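Local coordinates for protein CLPV1 (Pseudomonas aeruginosa, PDB 4UQW) that probably helps disassemble the contracted TssB-TssC sheath of the type VI secretion system as a Clp-type ATPase, this fragment being its N-terminal domain, at residues 76-79 with 80-84. Numbering follows the deposited sequence.
Sequences ALDR and LPRGS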
ATOM      1  N   ALA A  76      -8.627   0.902  12.609  1.00 21.01           N
ATOM      2  CA  ALA A  76      -7.804  -0.291  12.463  1.00 21.84           C
ATOM      3  C   ALA A  76      -6.447  -0.110  13.140  1.00 24.78           C
ATOM      4  O   ALA A  76      -5.935  -1.034  13.789  1.00 24.76           O
ATOM      5  CB  ALA A  76      -7.620  -0.623  10.958  1.00 20.40           C
ATOM      6  N   LEU A  77      -5.839   1.069  12.970  1.00 21.09           N
ATOM      7  CA  LEU A  77      -4.540   1.329  13.629  1.00 21.30           C
ATOM      8  C   LEU A  77      -4.673   1.219  15.138  1.00 23.37           C
ATOM      9  O   LEU A  77      -3.807   0.628  15.808  1.00 26.56           O
ATOM     10  CB  LEU A  77      -4.039   2.727  13.299  1.00 23.70           C
ATOM     11  CG  LEU A  77      -3.452   2.844  11.923  1.00 23.63           C
ATOM     12  CD1 LEU A  77      -3.365   4.346  11.593  1.00 26.05           C
ATOM     13  CD2 LEU A  77      -2.087   2.186  11.838  1.00 20.06           C
ATOM     14  N   ASP A  78      -5.749   1.814  15.674  1.00 22.78           N
ATOM     15  CA  ASP A  78      -5.952   1.900  17.136  1.00 26.91           C
ATOM     16  C   ASP A  78      -6.205   0.523  17.727  1.00 29.68           C
ATOM     17  O   ASP A  78      -6.011   0.308  18.921  1.00 30.16           O
ATOM     18  CB  ASP A  78      -7.114   2.850  17.494  1.00 28.55           C
ATOM     19  CG  ASP A  78      -6.714   4.323  17.375  1.00 41.87           C
ATOM     20  OD1 ASP A  78      -5.502   4.603  17.309  1.00 46.82           O
ATOM     21  OD2 ASP A  78      -7.596   5.205  17.305  1.00 41.38           O
ATOM     22  N   ARG A  79      -6.632  -0.411  16.894  1.00 25.98           N
ATOM     23  CA  ARG A  79      -6.929  -1.750  17.364  1.00 28.89           C
ATOM     24  C   ARG A  79      -5.744  -2.726  17.303  1.00 30.12           C
ATOM     25  O   ARG A  79      -5.791  -3.796  17.903  1.00 34.97           O
ATOM     26  CB  ARG A  79      -8.124  -2.328  16.577  1.00 35.60           C
ATOM     27  CG  ARG A  79      -9.477  -1.642  16.906  1.00 38.31           C
ATOM     28  CD  ARG A  79     -10.630  -2.307  16.134  1.00 49.77           C
ATOM     29  NE  ARG A  79     -11.872  -1.526  16.147  1.00 58.95           N
ATOM     30  CZ  ARG A  79     -12.375  -0.895  15.087  1.00 71.87           C
ATOM     31  NH1 ARG A  79     -11.746  -0.955  13.914  1.00 73.16           N
ATOM     32  NH2 ARG A  79     -13.509  -0.208  15.191  1.00 73.58           N
ATOM     33  N   LEU A  80      -4.665  -2.377  16.602  1.00 25.13           N
ATOM     34  CA  LEU A  80      -3.514  -3.266  16.585  1.00 27.00           C
ATOM     35  C   LEU A  80      -2.951  -3.520  17.956  1.00 27.30           C
ATOM     36  O   LEU A  80      -3.042  -2.681  18.841  1.00 28.52           O
ATOM     37  CB  LEU A  80      -2.399  -2.667  15.717  1.00 22.01           C
ATOM     38  CG  LEU A  80      -2.759  -2.442  14.244  1.00 22.36           C
ATOM     39  CD1 LEU A  80      -1.628  -1.726  13.513  1.00 22.79           C
ATOM     40  CD2 LEU A  80      -2.988  -3.805  13.639  1.00 27.94           C
ATOM     41  N   PRO A  81      -2.311  -4.685  18.135  1.00 27.55           N
ATOM     42  CA  PRO A  81      -1.671  -4.935  19.428  1.00 33.35           C
ATOM     43  C   PRO A  81      -0.550  -3.934  19.706  1.00 26.82           C
ATOM     44  O   PRO A  81       0.149  -3.500  18.751  1.00 25.64           O
ATOM     45  CB  PRO A  81      -1.150  -6.366  19.303  1.00 35.23           C
ATOM     46  CG  PRO A  81      -1.226  -6.746  17.940  1.00 35.26           C
ATOM     47  CD  PRO A  81      -2.116  -5.780  17.168  1.00 31.92           C
ATOM     48  N   ARG A  82      -0.374  -3.572  20.975  1.00 30.19           N
ATOM     49  CA  ARG A  82       0.589  -2.546  21.357  1.00 35.98           C
ATOM     50  C   ARG A  82       1.559  -3.062  22.382  1.00 42.26           C
ATOM     51  O   ARG A  82       1.488  -4.214  22.786  1.00 44.93           O
ATOM     52  CB  ARG A  82      -0.093  -1.300  21.917  1.00 38.70           C
ATOM     53  CG  ARG A  82      -1.022  -0.554  20.972  1.00 37.63           C
ATOM     54  CD  ARG A  82      -1.830   0.544  21.718  1.00 65.78           C
ATOM     55  NE  ARG A  82      -2.669   1.350  20.816  1.00 70.88           N
ATOM     56  CZ  ARG A  82      -3.310   2.474  21.158  1.00 67.38           C
ATOM     57  NH1 ARG A  82      -3.214   2.954  22.397  1.00 55.90           N
ATOM     58  NH2 ARG A  82      -4.062   3.123  20.261  1.00 63.96           N
ATOM     59  N   GLY A  83       2.466  -2.184  22.798  1.00 42.84           N
ATOM     60  CA  GLY A  83       3.455  -2.525  23.804  1.00 48.46           C
ATOM     61  C   GLY A  83       4.361  -3.681  23.429  1.00 49.15           C
ATOM     62  O   GLY A  83       4.829  -4.435  24.283  1.00 57.12           O
ATOM     63  N   SER A  84       4.631  -3.810  22.142  1.00 41.39           N
ATOM     64  CA  SER A  84       5.495  -4.855  21.662  1.00 43.05           C
ATOM     65  C   SER A  84       6.885  -4.545  22.151  1.00 54.55           C
ATOM     66  O   SER A  84       7.373  -3.427  21.981  1.00 52.91           O
ATOM     67  CB  SER A  84       5.447  -4.929  20.124  1.00 40.66           C
ATOM     68  OG  SER A  84       6.338  -5.909  19.640  1.00 50.55           O
TER
HETATM   69  O   HOH W   1      -2.441   0.234  18.195  1.00 28.27           O
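The far end of the Arg82 side chain comes up to Asp78, the two side chains running alongside each other in the same direction. Its chain is extended from CG to NE (chi3 176°), which carries the guanidinium to the last turn of the helix. There Asp78 OD1 lies in the guanidinium plane, at its NH2 edge, in a long salt bridge of 3.6 Å between Asp78 OD1 and Arg82 NH2, with the carboxylate and guanidinium planes turned 78° apart, so the two groups do not pair as flat partners. The stronger claim on Asp78 OD1 comes from Arg33 of helix 17-33, and Arg82 is a secondary, probably electrostatic, neighbour.

A second point on the guanidinium edge is used by a water, which accepts from Arg82 NE at 2.9 Å. This water lies 2.8 Å from Leu77 O and 3.0 Å from Leu80 O, linking Leu77, Leu80 and Arg82. Leu77 O also receives Leu80 N at 3.2 Å, the donor standing above the carbonyl plane; a weak, bent bond runs from Leu80 N to Ala76 O at 3.4 Å. Leu80 CG rests against both carbonyl oxygens, and its CD1 approaches Leu77 CD2 at 4.3 Å, both leucines packing on His42 of helix 40-49. The arrangement is that of a helix C-terminal turn, where helix 66-79 gives way to the surface loop before strand 89-90 of the helical Clp N domain.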